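PDB 6S8T: erythrocyte membrane protein 1 from Plasmodium falciparum, which binds the host adhesion receptor ICAM-1 through its DBLbeta domain, the part in this chain, which is thought to let infected erythrocytes cytoadhere. Local coordinates for residues A[109-114]-A[295-300]; A[94-99]-A[352-357]; A[88-93]-A[302-307]; A[82-87]-A[115-120]. One frame throughout, in Å; residues are numbered along the deposited sequence.

Contact 1 (A[109-114]-A[295-300]); sequences AYIPPR and LRWMVE
Trp297 and Glu300, one helical turn apart on helix 293-319, receive the 109-114 segment of the helical Duffy-binding-like (DBL) domain, where a short strand runs through Pro112 into helix 113-116. Trp297 comes first along the helix and supplies a broad apolar surface. Pro112 lies across one face of its indole in a CH-pi contact: CG sits 3.5 Å from the centroid of the five-membered ring, 10° off the ring normal, and CD lies against CD2 of the ring junction. Proline suits this place twice over, because its compact, rigid ring puts the CG and CD methylenes on the indole face and because, at the N-cap position, it needs no helical hydrogen bond from its own nitrogen. Farther out on the indole, Ile111 CD1 reaches CZ3 of Trp297 at 3.7 Å, and the carbonyl oxygen of Tyr110 approaches CE3 obliquely. The indole NE1 is satisfied by Asp188, which also takes NH2 of Arg114 in a salt bridge.

One turn later, Glu300 extends its chain fully and presents both carboxylate oxygens to Arg114. The arginine, bent at chi3 (52°), turns its guanidinium side-on, so that Arg114 NE donates to Glu300 OE2 at 2.8 Å and Arg114 NH1 to Glu300 OE1 at 2.9 Å, each oxygen accepting on its syn lone pair. The two flat groups are nearly coplanar, 22° apart, a pairing that fixes the rotation of both within a buried setting. A water molecule completes the join, accepting from Arg114 N at 3.1 Å and donating to Glu300 OE2 at 2.9 Å.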
# COMPACT_ATOMS: atom_id res chain seq x y z
N ALA A 109 3.65 -11.96 -3.74
CA ALA A 109 3.75 -10.60 -3.21
C ALA A 109 3.04 -10.58 -1.87
O ALA A 109 1.88 -10.98 -1.78
CB ALA A 109 3.12 -9.58 -4.17
N TYR A 110 3.75 -10.14 -0.83
CA TYR A 110 3.19 -10.20 0.52
C TYR A 110 2.16 -9.10 0.73
O TYR A 110 2.38 -7.94 0.36
CB TYR A 110 4.32 -10.11 1.55
CG TYR A 110 5.33 -11.22 1.41
CD1 TYR A 110 5.13 -12.45 2.04
CD2 TYR A 110 6.47 -11.07 0.63
CE1 TYR A 110 6.05 -13.48 1.91
CE2 TYR A 110 7.39 -12.09 0.49
CZ TYR A 110 7.18 -13.29 1.13
OH TYR A 110 8.09 -14.32 1.00
N ILE A 111 1.02 -9.47 1.31
CA ILE A 111 -0.12 -8.58 1.47
C ILE A 111 0.01 -7.80 2.77
O ILE A 111 0.15 -8.41 3.84
CB ILE A 111 -1.44 -9.36 1.44
CG1 ILE A 111 -1.47 -10.35 0.27
CG2 ILE A 111 -2.63 -8.42 1.39
CD1 ILE A 111 -1.37 -9.68 -1.09
N PRO A 112 -0.01 -6.47 2.74
CA PRO A 112 0.01 -5.69 3.99
C PRO A 112 -1.23 -5.95 4.82
O PRO A 112 -2.34 -6.05 4.27
CB PRO A 112 0.05 -4.23 3.51
CG PRO A 112 0.49 -4.30 2.05
CD PRO A 112 -0.04 -5.61 1.54
N PRO A 113 -1.09 -6.09 6.14
CA PRO A 113 -2.28 -6.25 6.99
C PRO A 113 -3.30 -5.14 6.83
O PRO A 113 -4.51 -5.39 6.92
CB PRO A 113 -1.70 -6.29 8.41
CG PRO A 113 -0.32 -6.81 8.23
CD PRO A 113 0.16 -6.26 6.90
N ARG A 114 -2.84 -3.90 6.60
CA ARG A 114 -3.78 -2.81 6.33
C ARG A 114 -4.62 -3.11 5.10
O ARG A 114 -5.84 -2.89 5.10
CB ARG A 114 -3.01 -1.50 6.16
CG ARG A 114 -3.87 -0.34 5.67
CD ARG A 114 -3.01 0.76 5.08
NE ARG A 114 -2.11 0.23 4.06
CZ ARG A 114 -2.47 -0.02 2.80
NH1 ARG A 114 -1.59 -0.52 1.94
NH2 ARG A 114 -3.72 0.21 2.41
N LEU A 295 5.83 -1.44 -5.31
CA LEU A 295 6.82 -0.62 -4.62
C LEU A 295 6.24 0.02 -3.36
O LEU A 295 6.97 0.19 -2.38
CB LEU A 295 7.37 0.46 -5.56
CG LEU A 295 8.15 -0.07 -6.78
CD1 LEU A 295 8.46 1.06 -7.75
CD2 LEU A 295 9.43 -0.77 -6.36
N ARG A 296 4.96 0.38 -3.38
CA ARG A 296 4.34 0.94 -2.18
C ARG A 296 4.34 -0.08 -1.05
O ARG A 296 4.72 0.23 0.08
CB ARG A 296 2.91 1.41 -2.48
CG ARG A 296 2.80 2.41 -3.63
CD ARG A 296 1.43 3.09 -3.68
NE ARG A 296 0.31 2.15 -3.57
CZ ARG A 296 -0.40 1.70 -4.59
NH1 ARG A 296 -1.40 0.85 -4.38
NH2 ARG A 296 -0.12 2.08 -5.84
N TRP A 297 3.94 -1.32 -1.35
CA TRP A 297 3.89 -2.36 -0.33
C TRP A 297 5.27 -2.68 0.23
O TRP A 297 5.40 -3.00 1.42
CB TRP A 297 3.22 -3.61 -0.90
CG TRP A 297 1.74 -3.46 -1.14
CD1 TRP A 297 0.98 -2.34 -0.92
CD2 TRP A 297 0.85 -4.45 -1.65
NE1 TRP A 297 -0.33 -2.59 -1.26
CE2 TRP A 297 -0.44 -3.88 -1.71
CE3 TRP A 297 1.01 -5.78 -2.07
CZ2 TRP A 297 -1.55 -4.58 -2.16
CZ3 TRP A 297 -0.09 -6.48 -2.52
CH2 TRP A 297 -1.36 -5.88 -2.56
N MET A 298 6.31 -2.61 -0.61
CA MET A 298 7.68 -2.84 -0.14
C MET A 298 8.10 -1.78 0.87
O MET A 298 8.68 -2.10 1.91
CB MET A 298 8.65 -2.88 -1.32
CG MET A 298 10.12 -3.00 -0.93
SD MET A 298 11.28 -3.01 -2.33
CE MET A 298 11.32 -1.27 -2.77
N VAL A 299 7.83 -0.50 0.57
CA VAL A 299 8.13 0.57 1.52
C VAL A 299 7.34 0.37 2.81
O VAL A 299 7.86 0.60 3.91
CB VAL A 299 7.84 1.95 0.89
CG1 VAL A 299 8.05 3.06 1.91
CG2 VAL A 299 8.71 2.18 -0.34
N GLU A 300 6.08 -0.06 2.70
CA GLU A 300 5.28 -0.33 3.89
C GLU A 300 5.78 -1.56 4.63
O GLU A 300 5.70 -1.62 5.86
CB GLU A 300 3.80 -0.49 3.50
CG GLU A 300 2.81 -0.59 4.67
CD GLU A 300 1.35 -0.55 4.21
OE1 GLU A 300 1.11 -0.51 2.98
OE2 GLU A 300 0.44 -0.54 5.07
O HOH W 1 0.07 -2.82 6.84

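Contact 2 (A[94-99]-A[352-357]); sequences TEWKIG and KKWEKQ
Gln357 reaches from helix 335-372, a long helix of the DBL domain predicted to have coiled-coil character, to the backbone of Trp96 beside the short strand 97-98. From CB the glutamine runs extended through CG, with CG anti to its own carbonyl carbon (chi1 -57°), and CD arrives 3.9 Å from the carbonyl oxygen of Trp96. There the amide divides its work. NE2 donates to Trp96 O at 2.9 Å, a somewhat bent bond (141° at the hydrogen). OE1 lies near CB of Trp96 and accepts from a water at 2.6 Å, which in turn accepts from Trp96 N at 2.9 Å; the same oxygen is also bonded by Trp301 NE1. Glutamine suits this place because one amide can serve both the carbonyl and, through water, the N-H of a single residue.

One turn back, Trp354 directs the edge of its six-membered ring toward the face of Trp96, an offset edge-to-face pair with centroids 5.6 Å apart. Toward that indole Trp354 CH2 leads, 4.1 Å from Trp96 CD1, while Thr94 O lies beside CZ2. Trp301 of helix 293-319 packs against both indoles, so the aromatic cluster joins the loop to two helices. At the exposed margin a salt bridge suits the solvent-facing edge: Lys353 NZ donates to Glu95 OE2 at 3.0 Å on the syn side, 30° out of the carboxylate plane.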
# COMPACT_ATOMS: atom_id res chain seq x y z
N THR A 94 2.59 -8.40 13.42
CA THR A 94 1.72 -9.23 12.59
C THR A 94 2.46 -9.65 11.32
O THR A 94 2.97 -8.81 10.58
CB THR A 94 0.44 -8.47 12.22
OG1 THR A 94 -0.31 -8.19 13.41
CG2 THR A 94 -0.42 -9.30 11.27
N GLU A 95 2.50 -10.96 11.08
CA GLU A 95 3.25 -11.50 9.95
C GLU A 95 2.45 -11.35 8.66
O GLU A 95 1.29 -11.75 8.58
CB GLU A 95 3.58 -12.97 10.20
CG GLU A 95 4.47 -13.20 11.42
CD GLU A 95 4.55 -14.66 11.85
OE1 GLU A 95 3.77 -15.48 11.32
OE2 GLU A 95 5.39 -14.98 12.71
N TRP A 96 3.09 -10.77 7.64
CA TRP A 96 2.46 -10.65 6.34
C TRP A 96 2.39 -12.02 5.67
O TRP A 96 3.34 -12.80 5.73
CB TRP A 96 3.23 -9.67 5.44
CG TRP A 96 3.29 -8.25 5.95
CD1 TRP A 96 3.29 -7.84 7.26
CD2 TRP A 96 3.36 -7.06 5.16
NE1 TRP A 96 3.36 -6.47 7.32
CE2 TRP A 96 3.40 -5.97 6.05
CE3 TRP A 96 3.40 -6.82 3.78
CZ2 TRP A 96 3.47 -4.65 5.60
CZ3 TRP A 96 3.48 -5.51 3.34
CH2 TRP A 96 3.51 -4.44 4.25
N LYS A 97 1.26 -12.31 5.03
CA LYS A 97 1.09 -13.59 4.37
C LYS A 97 0.93 -13.39 2.87
O LYS A 97 0.56 -12.32 2.38
CB LYS A 97 -0.10 -14.37 4.93
CG LYS A 97 0.09 -15.89 4.84
CD LYS A 97 -0.72 -16.63 5.90
CE LYS A 97 -0.15 -18.02 6.18
NZ LYS A 97 0.39 -18.13 7.56
N ILE A 98 1.23 -14.46 2.14
CA ILE A 98 1.21 -14.45 0.69
C ILE A 98 -0.23 -14.50 0.19
O ILE A 98 -1.14 -15.02 0.85
CB ILE A 98 2.04 -15.64 0.15
CG1 ILE A 98 3.42 -15.66 0.82
CG2 ILE A 98 2.19 -15.58 -1.36
CD1 ILE A 98 3.52 -16.55 2.06
N GLY A 99 -0.45 -13.94 -1.00
CA GLY A 99 -1.77 -14.02 -1.61
C GLY A 99 -2.18 -15.45 -1.88
O GLY A 99 -1.36 -16.33 -2.15
N LYS A 352 14.77 -13.78 11.56
CA LYS A 352 15.06 -14.70 10.47
C LYS A 352 13.85 -14.89 9.56
O LYS A 352 13.99 -14.90 8.33
CB LYS A 352 15.53 -16.05 11.02
CG LYS A 352 16.05 -16.99 9.94
CD LYS A 352 17.28 -16.41 9.27
CE LYS A 352 17.56 -17.09 7.94
NZ LYS A 352 16.51 -16.77 6.93
N LYS A 353 12.66 -15.05 10.14
CA LYS A 353 11.48 -15.29 9.30
C LYS A 353 11.11 -14.05 8.49
O LYS A 353 10.63 -14.18 7.36
CB LYS A 353 10.31 -15.77 10.16
CG LYS A 353 9.95 -14.86 11.31
CD LYS A 353 9.29 -15.64 12.44
CE LYS A 353 8.12 -16.46 11.94
NZ LYS A 353 7.45 -17.18 13.06
N TRP A 354 11.32 -12.86 9.04
CA TRP A 354 11.13 -11.65 8.25
C TRP A 354 12.19 -11.54 7.16
O TRP A 354 11.89 -11.10 6.04
CB TRP A 354 11.17 -10.41 9.16
CG TRP A 354 9.89 -10.18 9.92
CD1 TRP A 354 9.48 -10.84 11.04
CD2 TRP A 354 8.87 -9.21 9.63
NE1 TRP A 354 8.26 -10.35 11.46
CE2 TRP A 354 7.87 -9.35 10.61
CE3 TRP A 354 8.71 -8.25 8.63
CZ2 TRP A 354 6.72 -8.56 10.62
CZ3 TRP A 354 7.57 -7.47 8.64
CH2 TRP A 354 6.59 -7.62 9.63
N GLU A 355 13.42 -11.96 7.45
CA GLU A 355 14.48 -11.90 6.45
C GLU A 355 14.17 -12.76 5.23
O GLU A 355 14.55 -12.41 4.11
CB GLU A 355 15.81 -12.33 7.07
CG GLU A 355 17.00 -12.19 6.13
CD GLU A 355 18.28 -12.75 6.71
OE1 GLU A 355 18.20 -13.54 7.68
OE2 GLU A 355 19.37 -12.40 6.20
N LYS A 356 13.48 -13.89 5.43
CA LYS A 356 13.14 -14.74 4.29
C LYS A 356 12.21 -14.02 3.32
O LYS A 356 12.31 -14.18 2.10
CB LYS A 356 12.52 -16.05 4.76
CG LYS A 356 13.51 -17.00 5.41
CD LYS A 356 12.90 -18.38 5.62
CE LYS A 356 13.93 -19.38 6.12
NZ LYS A 356 13.35 -20.74 6.27
N GLN A 357 11.29 -13.21 3.85
CA GLN A 357 10.40 -12.44 2.99
C GLN A 357 11.18 -11.38 2.20
O GLN A 357 10.93 -11.18 1.01
CB GLN A 357 9.29 -11.79 3.82
CG GLN A 357 8.45 -12.79 4.62
CD GLN A 357 7.21 -12.18 5.26
OE1 GLN A 357 7.16 -10.98 5.55
NE2 GLN A 357 6.19 -13.00 5.48
O HOH W 2 5.98 -10.57 7.88

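Contact 3 (A[88-93]-A[302-307]); sequences ERFKIG and AEWFCK
Phe90 and Trp304 cross obliquely, with the indole meeting the phenyl ring at its rim. Trp304 CZ2 lies in the plane of the Phe90 ring, 3.7 Å from Phe90 CD1, so the phenyl edge rather than its face takes the contact. The far end of the indole also approaches the loop backbone, where Phe90 O lies 3.6 Å from Trp304 CH2. A large aromatic suits position 304: its side chain leaves the helix at a slant, yet it is long enough for the benzo ring to reach across to the loop.

Ile92 stands at about a right angle to the indole, CG1 being 4.1 Å from CZ3 of Trp304. It is likewise crosswise to Lys307: CG1 touches CB of the lysine, and CG2 rests 3.7 Å from the helix carbonyl Lys307 O. Ile92 can do both because its beta-branch sends CG1 toward the side chains while CG2, anti to the backbone N, faces the helix backbone. Lys307 lays its CD over one face of the Trp304 ring, toward its rim, before its amine turns to Glu429 in a salt bridge. Beside this apolar patch a water bridges the main chains, accepting from Gly93 N at 2.8 Å and donating to Trp304 O at 2.9 Å. Gly93 has a positive phi (100°), at which a side chain would clash with the preceding carbonyl.

In the helical DBL domain the 88-93 loop thus lies against helix 293-319 next to helix 137-163, whose Ile156 touches Phe90 and whose Tyr160 packs on Trp304 and Lys307; on helix 293-319 itself, Cys306 forms a disulfide with Cys430.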
# COMPACT_ATOMS: atom_id res chain seq x y z
N GLU A 88 -5.82 -7.45 14.19
CA GLU A 88 -4.43 -7.57 13.78
C GLU A 88 -3.98 -6.48 12.82
O GLU A 88 -2.79 -6.43 12.49
CB GLU A 88 -4.18 -8.94 13.12
CG GLU A 88 -4.38 -10.12 14.03
CD GLU A 88 -4.19 -11.44 13.31
OE1 GLU A 88 -4.25 -11.44 12.06
OE2 GLU A 88 -3.98 -12.46 13.99
N ARG A 89 -4.88 -5.59 12.41
CA ARG A 89 -4.62 -4.73 11.25
C ARG A 89 -3.42 -3.82 11.47
O ARG A 89 -2.60 -3.64 10.56
CB ARG A 89 -5.86 -3.91 10.91
CG ARG A 89 -5.72 -3.13 9.60
CD ARG A 89 -7.00 -2.40 9.23
NE ARG A 89 -6.90 -1.80 7.90
CZ ARG A 89 -7.82 -1.03 7.34
NH1 ARG A 89 -7.62 -0.54 6.12
NH2 ARG A 89 -8.94 -0.73 7.99
N PHE A 90 -3.29 -3.24 12.66
CA PHE A 90 -2.18 -2.33 12.93
C PHE A 90 -1.43 -2.74 14.19
O PHE A 90 -0.88 -1.89 14.89
CB PHE A 90 -2.67 -0.89 13.02
CG PHE A 90 -3.18 -0.33 11.72
CD1 PHE A 90 -2.29 -0.01 10.70
CD2 PHE A 90 -4.54 -0.13 11.51
CE1 PHE A 90 -2.75 0.50 9.50
CE2 PHE A 90 -5.00 0.38 10.31
CZ PHE A 90 -4.11 0.69 9.30
N LYS A 91 -1.38 -4.03 14.47
CA LYS A 91 -0.62 -4.55 15.60
C LYS A 91 0.82 -4.81 15.17
O LYS A 91 1.07 -5.42 14.12
CB LYS A 91 -1.25 -5.83 16.15
CG LYS A 91 -0.59 -6.35 17.41
CD LYS A 91 -1.30 -7.58 17.94
CE LYS A 91 -0.59 -8.13 19.17
NZ LYS A 91 -1.25 -9.35 19.70
N ILE A 92 1.77 -4.35 15.99
CA ILE A 92 3.19 -4.56 15.71
C ILE A 92 3.51 -6.05 15.81
O ILE A 92 3.15 -6.71 16.79
CB ILE A 92 4.05 -3.74 16.68
CG1 ILE A 92 3.93 -2.24 16.38
CG2 ILE A 92 5.50 -4.18 16.63
CD1 ILE A 92 4.71 -1.36 17.34
N GLY A 93 4.18 -6.57 14.78
CA GLY A 93 4.59 -7.96 14.76
C GLY A 93 3.71 -8.88 13.94
O GLY A 93 4.06 -10.06 13.79
N ALA A 302 8.95 -2.39 4.89
CA ALA A 302 10.15 -1.99 5.62
C ALA A 302 9.79 -1.20 6.88
O ALA A 302 10.47 -1.33 7.90
CB ALA A 302 11.07 -1.16 4.72
N GLU A 303 8.74 -0.39 6.83
CA GLU A 303 8.34 0.38 8.00
C GLU A 303 7.87 -0.54 9.12
O GLU A 303 8.26 -0.38 10.28
CB GLU A 303 7.25 1.40 7.65
CG GLU A 303 6.68 2.12 8.88
CD GLU A 303 5.61 3.15 8.55
OE1 GLU A 303 5.14 3.20 7.39
OE2 GLU A 303 5.24 3.92 9.46
N TRP A 304 7.03 -1.53 8.80
CA TRP A 304 6.50 -2.43 9.82
C TRP A 304 7.53 -3.46 10.27
O TRP A 304 7.40 -3.98 11.39
CB TRP A 304 5.22 -3.11 9.32
CG TRP A 304 4.06 -2.16 9.36
CD1 TRP A 304 3.59 -1.39 8.33
CD2 TRP A 304 3.25 -1.84 10.50
NE1 TRP A 304 2.53 -0.63 8.76
CE2 TRP A 304 2.30 -0.89 10.08
CE3 TRP A 304 3.23 -2.28 11.83
CZ2 TRP A 304 1.34 -0.36 10.95
CZ3 TRP A 304 2.28 -1.76 12.69
CH2 TRP A 304 1.35 -0.81 12.24
N PHE A 305 8.53 -3.77 9.45
CA PHE A 305 9.65 -4.58 9.94
C PHE A 305 10.45 -3.82 10.99
O PHE A 305 10.90 -4.41 11.98
CB PHE A 305 10.57 -4.98 8.79
CG PHE A 305 11.93 -5.43 9.25
CD1 PHE A 305 12.11 -6.71 9.76
CD2 PHE A 305 13.02 -4.58 9.21
CE1 PHE A 305 13.36 -7.13 10.20
CE2 PHE A 305 14.27 -4.99 9.66
CZ PHE A 305 14.44 -6.27 10.15
N CYS A 306 10.65 -2.51 10.78
CA CYS A 306 11.42 -1.73 11.74
C CYS A 306 10.66 -1.55 13.05
O CYS A 306 11.29 -1.47 14.11
CB CYS A 306 11.79 -0.37 11.14
SG CYS A 306 13.19 -0.45 9.96
N LYS A 307 9.33 -1.48 13.00
CA LYS A 307 8.55 -1.41 14.24
C LYS A 307 8.68 -2.70 15.04
O LYS A 307 8.83 -2.67 16.26
CB LYS A 307 7.08 -1.12 13.94
CG LYS A 307 6.81 0.29 13.45
CD LYS A 307 5.32 0.50 13.19
CE LYS A 307 5.00 1.97 12.98
NZ LYS A 307 5.29 2.78 14.21
O HOH W 3 5.06 -5.32 12.44

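Contact 4 (A[82-87]-A[115-120]); sequences GKDGNN and RQHMCT
Asp84 swings its carboxylate anti to the backbone N (chi1 -167°), while His117 holds its imidazole beside its own N (chi1 -54°), and the two groups meet with Asp84 over one ring face. CB of the aspartate is 3.8 Å from CG of His117, and OD1 lies 3.8 Å above the centre of the ring, whose plane is 29° from that of the carboxylate. Asp84 CA adds an off-centre CH-pi contact, and on the opposite face of the imidazole sits CG of Gln116.

The aspartate opens a type I beta turn, 84-87, and its oxygens accept from the backbone nitrogens of Glu88 and Arg89, with a salt bridge to Arg159. In this disulfide-rich DBL domain the two segments are also tied close by, Cys119 being bonded to Cys80.

Lys83, bent at chi2, spreads its methylenes along the main chain just past helix 113-116: Lys83 CD and CE each lie 3.4 Å from Met118 O. A long aliphatic chain ending in a charge suits this path, since NZ forms a salt bridge with Glu124 and also donates to a water at 3.2 Å. That water in turn donates to Gln116 O at 3.0 Å and to Met118 O at 2.6 Å.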
# COMPACT_ATOMS: atom_id res chain seq x y z
N GLY A 82 -17.53 -6.92 9.03
CA GLY A 82 -16.78 -8.16 9.11
C GLY A 82 -15.32 -8.08 8.71
O GLY A 82 -14.80 -9.02 8.11
N LYS A 83 -14.64 -6.99 9.05
CA LYS A 83 -13.24 -6.81 8.72
C LYS A 83 -12.40 -6.78 10.00
O LYS A 83 -12.78 -6.14 10.98
CB LYS A 83 -13.01 -5.51 7.93
CG LYS A 83 -13.76 -5.44 6.60
CD LYS A 83 -13.25 -6.47 5.60
CE LYS A 83 -14.03 -6.41 4.30
NZ LYS A 83 -13.59 -7.45 3.32
N ASP A 84 -11.27 -7.48 9.97
CA ASP A 84 -10.30 -7.54 11.07
C ASP A 84 -10.96 -8.07 12.35
O ASP A 84 -11.07 -7.39 13.36
CB ASP A 84 -9.66 -6.17 11.30
CG ASP A 84 -8.44 -6.25 12.21
OD1 ASP A 84 -7.84 -7.34 12.30
OD2 ASP A 84 -8.09 -5.22 12.83
N GLY A 85 -11.38 -9.34 12.26
CA GLY A 85 -12.04 -9.98 13.39
C GLY A 85 -11.13 -10.31 14.55
O GLY A 85 -11.62 -10.52 15.67
N ASN A 86 -9.82 -10.37 14.32
CA ASN A 86 -8.86 -10.68 15.37
C ASN A 86 -8.08 -9.47 15.84
O ASN A 86 -7.19 -9.62 16.69
CB ASN A 86 -7.90 -11.77 14.89
CG ASN A 86 -8.60 -13.08 14.59
OD1 ASN A 86 -9.51 -13.49 15.30
ND2 ASN A 86 -8.18 -13.74 13.51
N ASN A 87 -8.38 -8.28 15.32
CA ASN A 87 -7.68 -7.05 15.67
C ASN A 87 -6.17 -7.18 15.44
O ASN A 87 -5.35 -7.05 16.35
CB ASN A 87 -7.98 -6.64 17.12
CG ASN A 87 -9.43 -6.26 17.32
OD1 ASN A 87 -9.82 -5.11 17.08
ND2 ASN A 87 -10.25 -7.22 17.75
N ARG A 115 -3.99 -3.62 4.04
CA ARG A 115 -4.71 -3.93 2.80
C ARG A 115 -5.65 -5.11 2.99
O ARG A 115 -6.79 -5.09 2.50
CB ARG A 115 -3.71 -4.21 1.68
CG ARG A 115 -4.32 -4.85 0.43
CD ARG A 115 -5.16 -3.85 -0.35
NE ARG A 115 -5.84 -4.46 -1.50
CZ ARG A 115 -7.06 -4.98 -1.46
NH1 ARG A 115 -7.74 -4.98 -0.33
NH2 ARG A 115 -7.59 -5.52 -2.55
N GLN A 116 -5.19 -6.15 3.68
CA GLN A 116 -6.00 -7.36 3.83
C GLN A 116 -7.32 -7.07 4.54
O GLN A 116 -8.36 -7.66 4.20
CB GLN A 116 -5.22 -8.43 4.59
CG GLN A 116 -6.00 -9.69 4.87
CD GLN A 116 -5.14 -10.78 5.47
OE1 GLN A 116 -3.97 -10.91 5.13
NE2 GLN A 116 -5.72 -11.56 6.38
N HIS A 117 -7.31 -6.17 5.52
CA HIS A 117 -8.51 -5.84 6.29
C HIS A 117 -9.12 -4.50 5.87
O HIS A 117 -9.74 -3.81 6.69
CB HIS A 117 -8.20 -5.85 7.78
CG HIS A 117 -7.57 -7.13 8.25
ND1 HIS A 117 -8.22 -8.34 8.20
CD2 HIS A 117 -6.34 -7.37 8.77
CE1 HIS A 117 -7.42 -9.28 8.67
NE2 HIS A 117 -6.28 -8.72 9.03
N MET A 118 -8.96 -4.13 4.61
CA MET A 118 -9.51 -2.89 4.09
C MET A 118 -11.04 -2.95 4.05
O MET A 118 -11.63 -4.01 3.81
CB MET A 118 -8.95 -2.63 2.69
CG MET A 118 -9.04 -1.21 2.19
SD MET A 118 -7.98 -0.96 0.75
CE MET A 118 -8.63 0.58 0.11
N CYS A 119 -11.68 -1.80 4.30
CA CYS A 119 -13.14 -1.73 4.41
C CYS A 119 -13.76 -1.52 3.02
O CYS A 119 -14.13 -0.42 2.63
CB CYS A 119 -13.56 -0.61 5.36
SG CYS A 119 -13.07 -0.82 7.09
N THR A 120 -13.90 -2.62 2.28
CA THR A 120 -14.48 -2.60 0.95
C THR A 120 -15.68 -3.54 0.83
O THR A 120 -16.02 -4.00 -0.26
CB THR A 120 -13.43 -2.95 -0.11
OG1 THR A 120 -12.88 -4.24 0.19
CG2 THR A 120 -12.32 -1.92 -0.12
O HOH W 4 -10.69 -6.24 2.93

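How the contacts relate
Contacts 1, 2 and 3 lie about 11 Å apart, centre to centre, and contact 4 is about 15 Å from contacts 1 and 3. Contacts 1 and 3 use neighbouring segments of helix 293-319; contact 2 uses the next helix, 335-372. The continuous run 82-99 supplies one side of contacts 2, 3 and 4. Strands 97-98 and 110-111 join contacts 2 and 1, with Ile111 N 3.1 Å from Lys97 O, and Pro112 packs between Trp96 and Trp297. Arg89 links contacts 3 and 4, its N 3.3 Å from Asp84 OD2. Contacts 2 and 4 do not touch, their nearest atoms being about 5 Å apart.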